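Local coordinates for tail spike protein gp49 (Pseudomonas phage LKA1, PDB 4RU4) that probably cleaves the O-specific polysaccharide of the Pseudomonas cell surface as a tailspike lyase, helping the phage enter its host, at residues 236-248 against 261-274. Sequence-based numbering, arbitrary orientation.
Sequences VTVTLANNAGVYF and ISNIGDGGDDYGII. With NA (sodium ion), chain Y; EDO (1,2-ethanediol), chain U.
Strand 237-240 runs parallel to strand 261-263, the short axes 4.8 Å apart, and the pairing resumes beyond a turn, where A244 lies beside Y271 and Y247 beside I274. S262 N gives to V238 O, I264 N to L240 O, Y271 N to N243 O and I274 N to V246 O, so the ladder continues on both sides of the corner that each segment turns, at G245-V246 and G272-I273. These are successive coils of a right-handed parallel beta-helix, the pectin lyase-like fold, with equivalent residues stacked from one coil to the next.

N263 pins the turn from inside. Its side chain leaves anti to the backbone N (chi1 -177°), which carries the amide across to the backbone of N242. There N263 OD1 takes N242 N at 3.0 Å, in the carbonyl plane on a lone pair, and also accepts from G265 N, closing an Asx turn. N263 ND2 gives to N242 O at 2.8 Å and to Y271 O at 2.9 Å; both acceptors lie near the amide plane, so four bonds fix its rotation. G245 N reaches Y271 O from the opposite face of that carbonyl.

In the interior, I261 extends CD1 to V238 CG2 (3.7 Å) and to V246 CG2 (3.9 Å), joining the two walls of the coil; I256, on strand 254-257, also packs on V246. On the outside, I274 CG2 sits over one face of the Y247 ring, 22° off its normal, while I274 CD1 lies over the centre of the Y271 ring, 3.5 Å above the plane.

Buried in the turn, D270 forms a salt bridge with R291; at the more exposed end, a water donates to N243 OD1 and accepts from D269 N.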
loop_
_atom_site.group_PDB
_atom_site.type_symbol
_atom_site.label_atom_id
_atom_site.label_comp_id
_atom_site.label_asym_id
_atom_site.label_seq_id
_atom_site.Cartn_x
_atom_site.Cartn_y
_atom_site.Cartn_z
ATOM N N VAL B 236 -11.284 15.262 14.954
ATOM C CA VAL B 236 -11.468 15.489 16.383
ATOM C C VAL B 236 -10.166 15.318 17.140
ATOM O O VAL B 236 -9.265 14.585 16.711
ATOM C CB VAL B 236 -12.579 14.625 17.057
ATOM C CG1 VAL B 236 -13.931 14.793 16.334
ATOM C CG2 VAL B 236 -12.156 13.166 17.160
ATOM N N THR B 237 -10.076 15.999 18.267
ATOM C CA THR B 237 -8.972 15.796 19.181
ATOM C C THR B 237 -9.551 15.254 20.488
ATOM O O THR B 237 -10.475 15.829 21.024
ATOM C CB THR B 237 -8.204 17.110 19.422
ATOM O OG1 THR B 237 -7.692 17.580 18.171
ATOM C CG2 THR B 237 -7.017 16.872 20.369
ATOM N N VAL B 238 -9.047 14.126 20.983
ATOM C CA VAL B 238 -9.585 13.588 22.231
ATOM C C VAL B 238 -8.442 13.243 23.164
ATOM O O VAL B 238 -7.504 12.563 22.762
ATOM C CB VAL B 238 -10.416 12.314 21.977
ATOM C CG1 VAL B 238 -10.993 11.784 23.299
ATOM C CG2 VAL B 238 -11.553 12.587 20.940
ATOM N N THR B 239 -8.508 13.706 24.403
ATOM C CA THR B 239 -7.572 13.236 25.411
ATOM C C THR B 239 -8.373 12.705 26.581
ATOM O O THR B 239 -9.522 13.114 26.803
ATOM C CB THR B 239 -6.609 14.342 25.912
ATOM O OG1 THR B 239 -7.347 15.340 26.640
ATOM C CG2 THR B 239 -5.864 14.964 24.738
ATOM N N LEU B 240 -7.779 11.785 27.318
ATOM C CA LEU B 240 -8.500 11.093 28.369
ATOM C C LEU B 240 -7.441 10.416 29.203
ATOM O O LEU B 240 -6.301 10.259 28.750
ATOM C CB LEU B 240 -9.441 10.037 27.770
ATOM C CG LEU B 240 -10.375 9.264 28.708
ATOM C CD1 LEU B 240 -11.456 10.189 29.236
ATOM C CD2 LEU B 240 -10.978 8.058 28.026
ATOM N N ALA B 241 -7.811 10.036 30.421
ATOM C CA ALA B 241 -6.941 9.219 31.263
ATOM C C ALA B 241 -7.826 8.146 31.865
ATOM O O ALA B 241 -8.073 8.142 33.063
ATOM C CB ALA B 241 -6.321 10.062 32.354
ATOM N N ASN B 242 -8.321 7.263 31.012
ATOM C CA ASN B 242 -9.237 6.216 31.421
ATOM C C ASN B 242 -9.259 5.054 30.414
ATOM O O ASN B 242 -8.195 4.621 29.937
ATOM C CB ASN B 242 -10.640 6.791 31.679
ATOM C CG ASN B 242 -11.434 5.974 32.718
ATOM O OD1 ASN B 242 -11.919 4.874 32.433
ATOM N ND2 ASN B 242 -11.584 6.528 33.918
ATOM N N ASN B 243 -10.441 4.532 30.088
ATOM C CA ASN B 243 -10.498 3.265 29.347
ATOM C C ASN B 243 -10.397 3.333 27.826
ATOM O O ASN B 243 -9.666 2.542 27.241
ATOM C CB ASN B 243 -11.717 2.429 29.749
ATOM C CG ASN B 243 -11.518 0.934 29.454
ATOM O OD1 ASN B 243 -10.644 0.288 30.029
ATOM N ND2 ASN B 243 -12.311 0.401 28.548
ATOM N N ALA B 244 -11.117 4.254 27.177
ATOM C CA ALA B 244 -11.107 4.323 25.703
ATOM C C ALA B 244 -11.333 5.730 25.209
ATOM O O ALA B 244 -12.337 6.345 25.549
ATOM C CB ALA B 244 -12.167 3.411 25.107
ATOM N N GLY B 245 -10.402 6.239 24.409
ATOM C CA GLY B 245 -10.596 7.544 23.806
ATOM C C GLY B 245 -11.859 7.555 22.962
ATOM O O GLY B 245 -12.734 8.379 23.165
ATOM N N VAL B 246 -11.951 6.623 22.011
ATOM C CA VAL B 246 -13.122 6.489 21.141
ATOM C C VAL B 246 -13.496 5.010 21.129
ATOM O O VAL B 246 -12.641 4.160 20.907
ATOM C CB VAL B 246 -12.810 6.940 19.693
ATOM C CG1 VAL B 246 -14.020 6.770 18.787
ATOM C CG2 VAL B 246 -12.376 8.406 19.683
ATOM N N TYR B 247 -14.764 4.716 21.374
ATOM C CA TYR B 247 -15.230 3.337 21.398
ATOM C C TYR B 247 -16.409 3.213 20.460
ATOM O O TYR B 247 -17.454 3.796 20.715
ATOM C CB TYR B 247 -15.652 2.963 22.823
ATOM C CG TYR B 247 -15.941 1.490 23.080
ATOM C CD1 TYR B 247 -16.332 0.630 22.063
ATOM C CD2 TYR B 247 -15.808 0.965 24.353
ATOM C CE1 TYR B 247 -16.594 -0.723 22.307
ATOM C CE2 TYR B 247 -16.059 -0.375 24.612
ATOM C CZ TYR B 247 -16.456 -1.213 23.581
ATOM O OH TYR B 247 -16.709 -2.545 23.849
ATOM N N PHE B 248 -16.234 2.439 19.385
ATOM C CA PHE B 248 -17.325 2.064 18.509
ATOM C C PHE B 248 -17.773 0.649 18.903
ATOM O O PHE B 248 -16.956 -0.281 18.913
ATOM C CB PHE B 248 -16.886 2.047 17.037
ATOM C CG PHE B 248 -16.557 3.414 16.469
ATOM C CD1 PHE B 248 -17.553 4.326 16.197
ATOM C CD2 PHE B 248 -15.250 3.744 16.160
ATOM C CE1 PHE B 248 -17.261 5.590 15.661
ATOM C CE2 PHE B 248 -14.927 5.003 15.604
ATOM C CZ PHE B 248 -15.940 5.918 15.343
ATOM N N ILE B 261 -5.997 11.182 18.878
ATOM C CA ILE B 261 -6.577 10.557 20.049
ATOM C C ILE B 261 -5.455 10.158 20.999
ATOM O O ILE B 261 -4.489 9.484 20.595
ATOM C CB ILE B 261 -7.345 9.271 19.682
ATOM C CG1 ILE B 261 -8.311 9.503 18.495
ATOM C CG2 ILE B 261 -8.079 8.744 20.936
ATOM C CD1 ILE B 261 -9.333 10.637 18.739
ATOM N N SER B 262 -5.564 10.565 22.263
ATOM C CA SER B 262 -4.515 10.256 23.244
ATOM C C SER B 262 -5.122 9.802 24.564
ATOM O O SER B 262 -5.741 10.601 25.268
ATOM C CB SER B 262 -3.624 11.488 23.488
ATOM O OG SER B 262 -2.606 11.218 24.443
ATOM N N ASN B 263 -4.937 8.528 24.906
ATOM C CA ASN B 263 -5.429 8.020 26.182
ATOM C C ASN B 263 -4.282 7.619 27.111
ATOM O O ASN B 263 -3.615 6.615 26.888
ATOM C CB ASN B 263 -6.442 6.868 25.987
ATOM C CG ASN B 263 -7.032 6.379 27.309
ATOM O OD1 ASN B 263 -6.909 7.044 28.335
ATOM N ND2 ASN B 263 -7.623 5.186 27.296
ATOM N N ILE B 264 -4.080 8.424 28.165
ATOM C CA ILE B 264 -3.009 8.221 29.126
ATOM C C ILE B 264 -3.297 6.956 29.913
ATOM O O ILE B 264 -2.373 6.318 30.433
ATOM C CB ILE B 264 -2.920 9.475 30.053
ATOM C CG1 ILE B 264 -2.289 10.616 29.261
ATOM C CG2 ILE B 264 -2.174 9.204 31.365
ATOM C CD1 ILE B 264 -2.571 12.000 29.835
ATOM N N GLY B 265 -4.583 6.612 29.991
ATOM C CA GLY B 265 -5.040 5.410 30.664
ATOM C C GLY B 265 -5.248 5.622 32.154
ATOM O O GLY B 265 -4.824 6.642 32.697
ATOM N N ASP B 266 -5.889 4.664 32.816
ATOM C CA ASP B 266 -5.965 4.669 34.281
ATOM C C ASP B 266 -5.525 3.312 34.870
ATOM O O ASP B 266 -5.750 3.019 36.040
ATOM C CB ASP B 266 -7.375 5.043 34.756
ATOM C CG ASP B 266 -8.407 3.969 34.463
ATOM O OD1 ASP B 266 -8.168 3.086 33.608
ATOM O OD2 ASP B 266 -9.484 4.015 35.090
ATOM N N GLY B 267 -4.884 2.499 34.043
ATOM C CA GLY B 267 -4.373 1.216 34.480
ATOM C C GLY B 267 -5.296 0.074 34.126
ATOM O O GLY B 267 -5.072 -1.051 34.557
ATOM N N GLY B 268 -6.333 0.351 33.341
ATOM C CA GLY B 268 -7.193 -0.707 32.839
ATOM C C GLY B 268 -6.768 -1.116 31.438
ATOM O O GLY B 268 -5.588 -1.112 31.118
ATOM N N ASP B 269 -7.736 -1.428 30.585
ATOM C CA ASP B 269 -7.430 -1.845 29.233
ATOM C C ASP B 269 -6.801 -0.732 28.393
ATOM O O ASP B 269 -6.058 -1.020 27.483
ATOM C CB ASP B 269 -8.685 -2.367 28.549
ATOM C CG ASP B 269 -9.152 -3.695 29.125
ATOM O OD1 ASP B 269 -8.346 -4.394 29.788
ATOM O OD2 ASP B 269 -10.324 -4.041 28.888
ATOM N N ASP B 270 -7.142 0.516 28.688
ATOM C CA ASP B 270 -6.418 1.684 28.196
ATOM C C ASP B 270 -6.182 1.697 26.671
ATOM O O ASP B 270 -5.026 1.621 26.201
ATOM C CB ASP B 270 -5.114 1.855 28.994
ATOM C CG ASP B 270 -5.376 2.058 30.506
ATOM O OD1 ASP B 270 -6.566 2.130 30.911
ATOM O OD2 ASP B 270 -4.404 2.163 31.294
ATOM N N TYR B 271 -7.295 1.781 25.935
ATOM C CA TYR B 271 -7.319 1.866 24.474
ATOM C C TYR B 271 -7.371 3.299 23.959
ATOM O O TYR B 271 -7.920 4.184 24.607
ATOM C CB TYR B 271 -8.572 1.194 23.925
ATOM C CG TYR B 271 -8.821 -0.216 24.376
ATOM C CD1 TYR B 271 -7.971 -1.232 23.996
ATOM C CD2 TYR B 271 -9.933 -0.538 25.153
ATOM C CE1 TYR B 271 -8.194 -2.555 24.380
ATOM C CE2 TYR B 271 -10.167 -1.863 25.546
ATOM C CZ TYR B 271 -9.282 -2.864 25.149
ATOM O OH TYR B 271 -9.468 -4.180 25.512
ATOM N N GLY B 272 -6.848 3.508 22.756
ATOM C CA GLY B 272 -6.977 4.812 22.097
ATOM C C GLY B 272 -8.312 4.817 21.357
ATOM O O GLY B 272 -9.258 5.458 21.785
ATOM N N ILE B 273 -8.367 4.090 20.238
ATOM C CA ILE B 273 -9.612 3.834 19.498
ATOM C C ILE B 273 -9.868 2.332 19.537
ATOM O O ILE B 273 -8.970 1.536 19.225
ATOM C CB ILE B 273 -9.465 4.232 18.010
ATOM C CG1 ILE B 273 -9.026 5.680 17.880
ATOM C CG2 ILE B 273 -10.786 4.043 17.243
ATOM C CD1 ILE B 273 -8.376 6.040 16.471
ATOM N N ILE B 274 -11.072 1.931 19.929
ATOM C CA ILE B 274 -11.410 0.520 19.918
ATOM C C ILE B 274 -12.688 0.261 19.125
ATOM O O ILE B 274 -13.705 0.980 19.258
ATOM C CB ILE B 274 -11.490 -0.116 21.340
ATOM C CG1 ILE B 274 -12.007 -1.562 21.225
ATOM C CG2 ILE B 274 -12.374 0.731 22.277
ATOM C CD1 ILE B 274 -11.597 -2.462 22.309
HETATM NA NA NA Y . -2.027 13.521 26.257
HETATM C C1 EDO U . -12.427 -7.841 23.845
HETATM O O1 EDO U . -12.508 -8.900 24.801
HETATM C C2 EDO U . -12.354 -6.517 24.595
HETATM O O2 EDO U . -12.110 -5.449 23.689
HETATM O O HOH W 1 -4.462 12.028 27.374
HETATM O O HOH W 2 -12.156 -2.454 28.418
HETATM O O HOH W 3 -9.841 1.607 32.513
HETATM O O HOH W 4 -10.291 -2.189 31.928
HETATM O O HOH W 5 -3.375 15.029 28.045
#